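Local coordinates for ABC-type transport system, molybdenum-specific extracellular solute-binding protein (PDB 4KD5), which probably binds molybdate or tungstate outside the cell and delivers it to an ABC transporter for uptake, at residues 97-102 with 162-167; 104-109 with 137-142. All coordinates share one frame; numbering follows the deposited sequence.

In the fold
Contacts 1 and 2 lie in the same lobe of the binding protein. Both use the long connection between strand 82-94 and strand 113-116. Contact 1 is the more deeply buried: it sets residues 97-102 against residues 162-167, which run into strand 164-168. Contact 2 lies farther out, where the loops 104-109 and 137-142 meet, and half of its touching residues are exposed. Contact 1 combines valine packing with a Met-aromatic contact. Contact 2 pairs leucines inside with a threonine and a lysine nearer the solvent. Leu105 joins the two, because its CD2 lies 3.8 Å from CG2 of Val164. Along the chain, contact 2 is nested within the loop closed by contact 1.

Contact 1 of 2, residues 97-102 with 162-167; sequences SSVSGM and ADVGFV
Met102, present as selenomethionine, reaches from the loop 97-102 to the ring of Phe166 on the strand. Its chain leaves CB with CG beside the backbone N (chi1 -70°). It then bends twice, at chi2 and chi3 (-72° and -66°). The CB bond itself does not point at the strand; these bends bring the end of the chain to the ring. SE of Met102 touches the CE1-CZ side of the ring, 3.9 Å from CZ of Phe166. Its approach to the ring is oblique, 5.0 Å from SE of Met102 to the centroid of the Phe166 ring. This is a Met-aromatic contact. CE of Met102 lies in the ring plane at the edge, 4.0 Å from CZ of Phe166. The two side chains cross at about a right angle.

The second point of contact is between valines. CG1 and CG2 of Val99 both face CG1 of Val164, and the closer pair, CG1 to CG1, is 3.9 Å apart. Before Val99 the loop is held by an ST turn. Here OG of Ser97 accepts a hydrogen bond from N of Val99 at 3.1 Å. This turn comes just before the valine, whose CB points toward the strand. The backbone N of Met102 is bound by Glu182.

Val164 and Phe166 belong to strand 164-168, which runs between strands 82-94 and 113-116 in the sheet. Leu91 touches both Met102 and Val164. Ala127 and Leu131 of helix 122-133 pack on Phe166. The loop 97-102 and this helix thus both pack on the Phe166 ring.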
ATOM      1  N   SER A  97      47.482  21.386   6.933  1.00 85.29           N
ATOM      2  CA  SER A  97      48.241  20.619   7.922  1.00 84.89           C
ATOM      3  C   SER A  97      49.433  19.821   7.388  1.00 91.99           C
ATOM      4  O   SER A  97      50.530  19.889   7.952  1.00100.50           O
ATOM      5  CB  SER A  97      47.298  19.673   8.667  1.00 79.89           C
ATOM      6  OG  SER A  97      47.993  18.550   9.175  1.00 78.45           O
ATOM      7  N   SER A  98      49.198  19.062   6.319  1.00 87.03           N
ATOM      8  CA  SER A  98      50.182  18.133   5.745  1.00 92.06           C
ATOM      9  C   SER A  98      50.447  16.868   6.585  1.00 83.60           C
ATOM     10  O   SER A  98      51.481  16.216   6.422  1.00 84.19           O
ATOM     11  CB  SER A  98      51.500  18.839   5.378  1.00108.71           C
ATOM     12  OG  SER A  98      51.290  19.846   4.401  1.00118.90           O
ATOM     13  N   VAL A  99      49.513  16.513   7.467  1.00 69.91           N
ATOM     14  CA  VAL A  99      49.523  15.187   8.085  1.00 77.65           C
ATOM     15  C   VAL A  99      49.107  14.158   7.026  1.00 83.06           C
ATOM     16  O   VAL A  99      48.107  14.349   6.331  1.00 83.66           O
ATOM     17  CB  VAL A  99      48.579  15.106   9.307  1.00 67.92           C
ATOM     18  CG1 VAL A  99      48.408  13.664   9.753  1.00 62.82           C
ATOM     19  CG2 VAL A  99      49.129  15.932  10.456  1.00 63.19           C
ATOM     20  N   SER A 100      49.872  13.075   6.905  1.00 90.77           N
ATOM     21  CA  SER A 100      49.700  12.115   5.809  1.00 95.00           C
ATOM     22  C   SER A 100      48.623  11.051   6.036  1.00 84.87           C
ATOM     23  O   SER A 100      47.813  10.781   5.145  1.00 82.89           O
ATOM     24  CB  SER A 100      51.033  11.437   5.489  1.00106.27           C
ATOM     25  OG  SER A 100      50.836  10.253   4.737  1.00112.04           O
ATOM     26  N   GLY A 101      48.621  10.435   7.214  1.00 78.32           N
ATOM     27  CA  GLY A 101      47.687   9.355   7.497  1.00 73.20           C
ATOM     28  C   GLY A 101      47.712   8.821   8.918  1.00 72.83           C
ATOM     29  O   GLY A 101      48.227   9.472   9.827  1.00 78.71           O
HETATM   30  N   MSE A 102      47.150   7.625   9.099  1.00 70.91           N
HETATM   31  CA  MSE A 102      47.076   6.980  10.409  1.00 66.28           C
HETATM   32  C   MSE A 102      48.452   6.616  10.956  1.00 73.20           C
HETATM   33  O   MSE A 102      48.651   6.592  12.168  1.00 76.22           O
HETATM   34  CB  MSE A 102      46.198   5.726  10.350  1.00 60.89           C
HETATM   35  CG  MSE A 102      44.713   5.990  10.157  1.00 59.17           C
HETATM   36 SE   MSE A 102      43.822   6.726  11.724  0.75 73.68          SE
HETATM   37  CE  MSE A 102      44.028   5.189  12.889  1.00 51.59           C
ATOM     38  N   ALA A 162      44.668  21.024  18.363  1.00 64.67           N
ATOM     39  CA  ALA A 162      44.962  19.609  18.175  1.00 59.91           C
ATOM     40  C   ALA A 162      45.462  19.414  16.754  1.00 64.67           C
ATOM     41  O   ALA A 162      44.920  20.008  15.819  1.00 76.46           O
ATOM     42  CB  ALA A 162      43.733  18.770  18.423  1.00 48.19           C
ATOM     43  N   ASP A 163      46.486  18.583  16.590  1.00 58.45           N
ATOM     44  CA  ASP A 163      47.049  18.324  15.272  1.00 58.66           C
ATOM     45  C   ASP A 163      46.077  17.527  14.411  1.00 58.01           C
ATOM     46  O   ASP A 163      45.841  17.862  13.250  1.00 56.57           O
ATOM     47  CB  ASP A 163      48.378  17.582  15.399  1.00 63.63           C
ATOM     48  CG  ASP A 163      49.374  18.319  16.275  1.00 79.60           C
ATOM     49  OD1 ASP A 163      49.425  19.565  16.205  1.00 87.65           O
ATOM     50  OD2 ASP A 163      50.103  17.653  17.039  1.00 80.33           O
ATOM     51  N   VAL A 164      45.522  16.465  14.986  1.00 57.47           N
ATOM     52  CA  VAL A 164      44.528  15.652  14.292  1.00 59.65           C
ATOM     53  C   VAL A 164      43.302  15.399  15.163  1.00 59.75           C
ATOM     54  O   VAL A 164      43.288  15.740  16.348  1.00 63.13           O
ATOM     55  CB  VAL A 164      45.096  14.296  13.835  1.00 53.16           C
ATOM     56  CG1 VAL A 164      46.311  14.498  12.970  1.00 50.91           C
ATOM     57  CG2 VAL A 164      45.453  13.444  15.042  1.00 50.38           C
ATOM     58  N   GLY A 165      42.278  14.790  14.570  1.00 48.71           N
ATOM     59  CA  GLY A 165      41.059  14.473  15.293  1.00 42.48           C
ATOM     60  C   GLY A 165      40.322  13.267  14.741  1.00 47.75           C
ATOM     61  O   GLY A 165      40.559  12.846  13.605  1.00 56.87           O
ATOM     62  N   PHE A 166      39.433  12.703  15.554  1.00 44.75           N
ATOM     63  CA  PHE A 166      38.579  11.603  15.114  1.00 49.38           C
ATOM     64  C   PHE A 166      37.124  12.049  15.103  1.00 49.89           C
ATOM     65  O   PHE A 166      36.621  12.593  16.088  1.00 51.42           O
ATOM     66  CB  PHE A 166      38.762  10.372  16.003  1.00 49.72           C
ATOM     67  CG  PHE A 166      39.965   9.547  15.649  1.00 57.73           C
ATOM     68  CD1 PHE A 166      39.890   8.594  14.646  1.00 62.45           C
ATOM     69  CD2 PHE A 166      41.170   9.727  16.311  1.00 56.50           C
ATOM     70  CE1 PHE A 166      40.994   7.830  14.310  1.00 64.65           C
ATOM     71  CE2 PHE A 166      42.279   8.965  15.977  1.00 55.04           C
ATOM     72  CZ  PHE A 166      42.190   8.016  14.977  1.00 56.90           C
ATOM     73  N   VAL A 167      36.452  11.816  13.982  1.00 48.93           N
ATOM     74  CA  VAL A 167      35.144  12.407  13.752  1.00 44.85           C
ATOM     75  C   VAL A 167      34.381  11.588  12.704  1.00 42.12           C
ATOM     76  O   VAL A 167      34.991  10.809  11.979  1.00 49.49           O
ATOM     77  CB  VAL A 167      35.324  13.884  13.328  1.00 59.21           C
ATOM     78  CG1 VAL A 167      35.088  14.060  11.843  1.00 66.37           C
ATOM     79  CG2 VAL A 167      34.423  14.794  14.128  1.00 66.64           C
TER

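Contact 2 of 2, residues 104-109 with 137-142; sequences DLTTDK and KDKLKD. With SBT (2-butanol), chain I.
The type I beta turn 138-141 packs on the loop 104-109 through Leu140 and Leu105, away from the predicted molybdate site. The turn is closed by N of Lys141 bonding to O of Asp138. From this turn CB of Leu140 points toward the other loop. CD1 of Leu140 packs on the backbone, 3.9 Å from O of Leu105. CD2 of Leu140 comes 4.3 Å from CD1 of Leu105, a looser apolar touch. The same carbonyl oxygen of Leu105 accepts a hydrogen bond from NZ of Lys143, so the methyl lies beside an oxygen that already has a polar partner.

On the exposed side, CE and NZ of Lys139 pass the methyl of Thr106. CE of Lys139 is 4.1 Å from CG2 of Thr106, and the two side chains cross obliquely. A bend at chi3 (78°) turns the end of the lysine there.

The loop 104-109 has its own internal ties. OG1 of Thr107 donates to O of Asp104 at 3.1 Å, approaching tilted 33° from the carbonyl plane. The same OG1 of Thr107 accepts from N of Lys109 at 3.0 Å, which makes an ST turn. A 2-butanol molecule rests on this turn. Its OH forms weak hydrogen bonds with N and OD2 of Asp108, and C3 of the 2-butanol lies 3.7 Å from CB of Thr107.

Ile113 of strand 113-116 touches both leucines. Leu131 of helix 122-133 also packs on Leu140, while Leu105 reaches Phe166 of strand 164-168. The pair thus packs against strand 113-116, with Leu140 also on helix 122-133 and Leu105 against strand 164-168.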
ATOM      1  N   ASP A 104      50.970   8.401  10.837  1.00 85.58           N
ATOM      2  CA  ASP A 104      51.518   9.628  11.410  1.00 88.22           C
ATOM      3  C   ASP A 104      51.078   9.884  12.856  1.00 79.47           C
ATOM      4  O   ASP A 104      51.555  10.821  13.495  1.00 77.01           O
ATOM      5  CB  ASP A 104      51.157  10.826  10.530  1.00 96.12           C
ATOM      6  CG  ASP A 104      51.770  10.738   9.145  1.00108.38           C
ATOM      7  OD1 ASP A 104      51.983  11.801   8.526  1.00116.38           O
ATOM      8  OD2 ASP A 104      52.039   9.611   8.678  1.00109.96           O
ATOM      9  N   LEU A 105      50.169   9.056  13.365  1.00 70.48           N
ATOM     10  CA  LEU A 105      49.738   9.163  14.759  1.00 59.72           C
ATOM     11  C   LEU A 105      50.882   8.817  15.712  1.00 72.81           C
ATOM     12  O   LEU A 105      50.995   9.381  16.798  1.00 76.37           O
ATOM     13  CB  LEU A 105      48.547   8.244  15.042  1.00 51.94           C
ATOM     14  CG  LEU A 105      47.195   8.511  14.392  1.00 47.49           C
ATOM     15  CD1 LEU A 105      46.161   7.514  14.889  1.00 42.10           C
ATOM     16  CD2 LEU A 105      46.739   9.915  14.699  1.00 49.85           C
ATOM     17  N   THR A 106      51.732   7.887  15.290  1.00 75.46           N
ATOM     18  CA  THR A 106      52.813   7.378  16.130  1.00 75.10           C
ATOM     19  C   THR A 106      54.059   8.267  16.078  1.00 78.40           C
ATOM     20  O   THR A 106      54.904   8.223  16.971  1.00 80.77           O
ATOM     21  CB  THR A 106      53.193   5.952  15.724  1.00 80.28           C
ATOM     22  OG1 THR A 106      52.050   5.294  15.165  1.00 74.46           O
ATOM     23  CG2 THR A 106      53.686   5.170  16.922  1.00 88.22           C
ATOM     24  N   THR A 107      54.163   9.071  15.023  1.00 80.81           N
ATOM     25  CA  THR A 107      55.320   9.939  14.810  1.00 86.74           C
ATOM     26  C   THR A 107      55.269  11.187  15.687  1.00 83.32           C
ATOM     27  O   THR A 107      54.281  11.433  16.373  1.00 73.62           O
ATOM     28  CB  THR A 107      55.435  10.368  13.333  1.00 91.24           C
ATOM     29  OG1 THR A 107      54.558  11.473  13.081  1.00 89.40           O
ATOM     30  CG2 THR A 107      55.067   9.218  12.417  1.00 92.05           C
ATOM     31  N   ASP A 108      56.339  11.975  15.644  1.00 90.43           N
ATOM     32  CA  ASP A 108      56.416  13.223  16.397  1.00 98.65           C
ATOM     33  C   ASP A 108      55.693  14.359  15.680  1.00102.65           C
ATOM     34  O   ASP A 108      55.585  15.464  16.210  1.00103.31           O
ATOM     35  CB  ASP A 108      57.875  13.618  16.633  1.00117.90           C
ATOM     36  CG  ASP A 108      58.307  13.435  18.077  1.00127.67           C
ATOM     37  OD1 ASP A 108      58.207  14.405  18.860  1.00131.76           O
ATOM     38  OD2 ASP A 108      58.759  12.325  18.430  1.00129.50           O
ATOM     39  N   LYS A 109      55.202  14.085  14.476  1.00106.07           N
ATOM     40  CA  LYS A 109      54.498  15.093  13.689  1.00103.62           C
ATOM     41  C   LYS A 109      53.198  15.531  14.356  1.00 96.90           C
ATOM     42  O   LYS A 109      52.815  16.701  14.277  1.00 94.69           O
ATOM     43  CB  LYS A 109      54.237  14.580  12.271  1.00101.21           C
ATOM     44  CG  LYS A 109      55.514  14.240  11.524  1.00106.67           C
ATOM     45  CD  LYS A 109      55.277  14.002  10.040  1.00107.37           C
ATOM     46  CE  LYS A 109      56.556  14.273   9.244  1.00113.99           C
ATOM     47  NZ  LYS A 109      56.731  13.373   8.065  1.00112.66           N
ATOM     48  N   LYS A 137      46.119   2.490  21.732  1.00 67.15           N
ATOM     49  CA  LYS A 137      45.493   3.249  22.813  1.00 72.74           C
ATOM     50  C   LYS A 137      46.442   3.603  23.958  1.00 77.44           C
ATOM     51  O   LYS A 137      46.353   4.694  24.522  1.00 83.47           O
ATOM     52  CB  LYS A 137      44.258   2.527  23.361  1.00 71.34           C
ATOM     53  CG  LYS A 137      43.288   3.468  24.056  1.00 64.47           C
ATOM     54  CD  LYS A 137      42.372   2.739  25.021  1.00 66.32           C
ATOM     55  CE  LYS A 137      41.687   3.733  25.949  1.00 68.69           C
ATOM     56  NZ  LYS A 137      40.787   3.090  26.950  1.00 71.13           N
ATOM     57  N   ASP A 138      47.343   2.690  24.306  1.00 81.98           N
ATOM     58  CA  ASP A 138      48.313   2.965  25.366  1.00 90.37           C
ATOM     59  C   ASP A 138      49.406   3.930  24.913  1.00 85.19           C
ATOM     60  O   ASP A 138      49.674   4.921  25.588  1.00 89.90           O
ATOM     61  CB  ASP A 138      48.926   1.664  25.908  1.00104.89           C
ATOM     62  CG  ASP A 138      48.287   1.208  27.210  1.00116.48           C
ATOM     63  OD1 ASP A 138      48.484   0.033  27.590  1.00125.37           O
ATOM     64  OD2 ASP A 138      47.589   2.020  27.849  1.00116.82           O
ATOM     65  N   LYS A 139      50.019   3.639  23.767  1.00 77.56           N
ATOM     66  CA  LYS A 139      51.094   4.471  23.221  1.00 77.22           C
ATOM     67  C   LYS A 139      50.695   5.938  23.062  1.00 70.03           C
ATOM     68  O   LYS A 139      51.525   6.832  23.184  1.00 75.77           O
ATOM     69  CB  LYS A 139      51.559   3.924  21.863  1.00 82.35           C
ATOM     70  CG  LYS A 139      52.122   2.508  21.904  1.00 95.11           C
ATOM     71  CD  LYS A 139      52.507   1.989  20.512  1.00101.36           C
ATOM     72  CE  LYS A 139      53.840   2.557  20.024  1.00108.07           C
ATOM     73  NZ  LYS A 139      54.481   1.681  18.992  1.00111.68           N
ATOM     74  N   LEU A 140      49.412   6.171  22.803  1.00 59.75           N
ATOM     75  CA  LEU A 140      48.908   7.493  22.434  1.00 49.95           C
ATOM     76  C   LEU A 140      48.311   8.270  23.606  1.00 56.65           C
ATOM     77  O   LEU A 140      47.843   9.393  23.434  1.00 65.27           O
ATOM     78  CB  LEU A 140      47.859   7.359  21.320  1.00 48.53           C
ATOM     79  CG  LEU A 140      48.294   7.451  19.856  1.00 50.98           C
ATOM     80  CD1 LEU A 140      49.727   7.010  19.674  1.00 53.65           C
ATOM     81  CD2 LEU A 140      47.374   6.632  18.965  1.00 56.77           C
ATOM     82  N   LYS A 141      48.337   7.670  24.793  1.00 54.66           N
ATOM     83  CA  LYS A 141      47.705   8.249  25.979  1.00 58.43           C
ATOM     84  C   LYS A 141      48.222   9.653  26.300  1.00 66.83           C
ATOM     85  O   LYS A 141      47.476  10.502  26.798  1.00 70.92           O
ATOM     86  CB  LYS A 141      47.885   7.310  27.181  1.00 58.35           C
ATOM     87  CG  LYS A 141      47.033   7.654  28.397  1.00 62.13           C
ATOM     88  CD  LYS A 141      47.022   6.510  29.403  1.00 78.27           C
ATOM     89  CE  LYS A 141      46.742   7.010  30.814  1.00 89.83           C
ATOM     90  NZ  LYS A 141      45.587   6.327  31.457  1.00 95.84           N
ATOM     91  N   ASP A 142      49.490   9.900  25.988  1.00 66.47           N
ATOM     92  CA  ASP A 142      50.104  11.207  26.219  1.00 67.61           C
ATOM     93  C   ASP A 142      49.674  12.251  25.188  1.00 64.57           C
ATOM     94  O   ASP A 142      49.912  13.445  25.373  1.00 72.50           O
ATOM     95  CB  ASP A 142      51.630  11.082  26.236  1.00 81.38           C
ATOM     96  CG  ASP A 142      52.161  10.259  25.078  1.00 89.22           C
ATOM     97  OD1 ASP A 142      51.898   9.040  25.050  1.00 93.85           O
ATOM     98  OD2 ASP A 142      52.858  10.821  24.208  1.00 91.00           O
TER
HETATM   99  C1  SBT I 304      59.306   8.699  15.527  1.00 73.11           C
HETATM  100  C2  SBT I 304      59.844   9.961  14.868  1.00 73.48           C
HETATM  101  C3  SBT I 304      59.158  10.224  13.536  1.00 68.05           C
HETATM  102  C4  SBT I 304      59.351   9.059  12.591  1.00 66.88           C
HETATM  103  OH  SBT I 304      59.629  11.075  15.736  1.00 77.63           O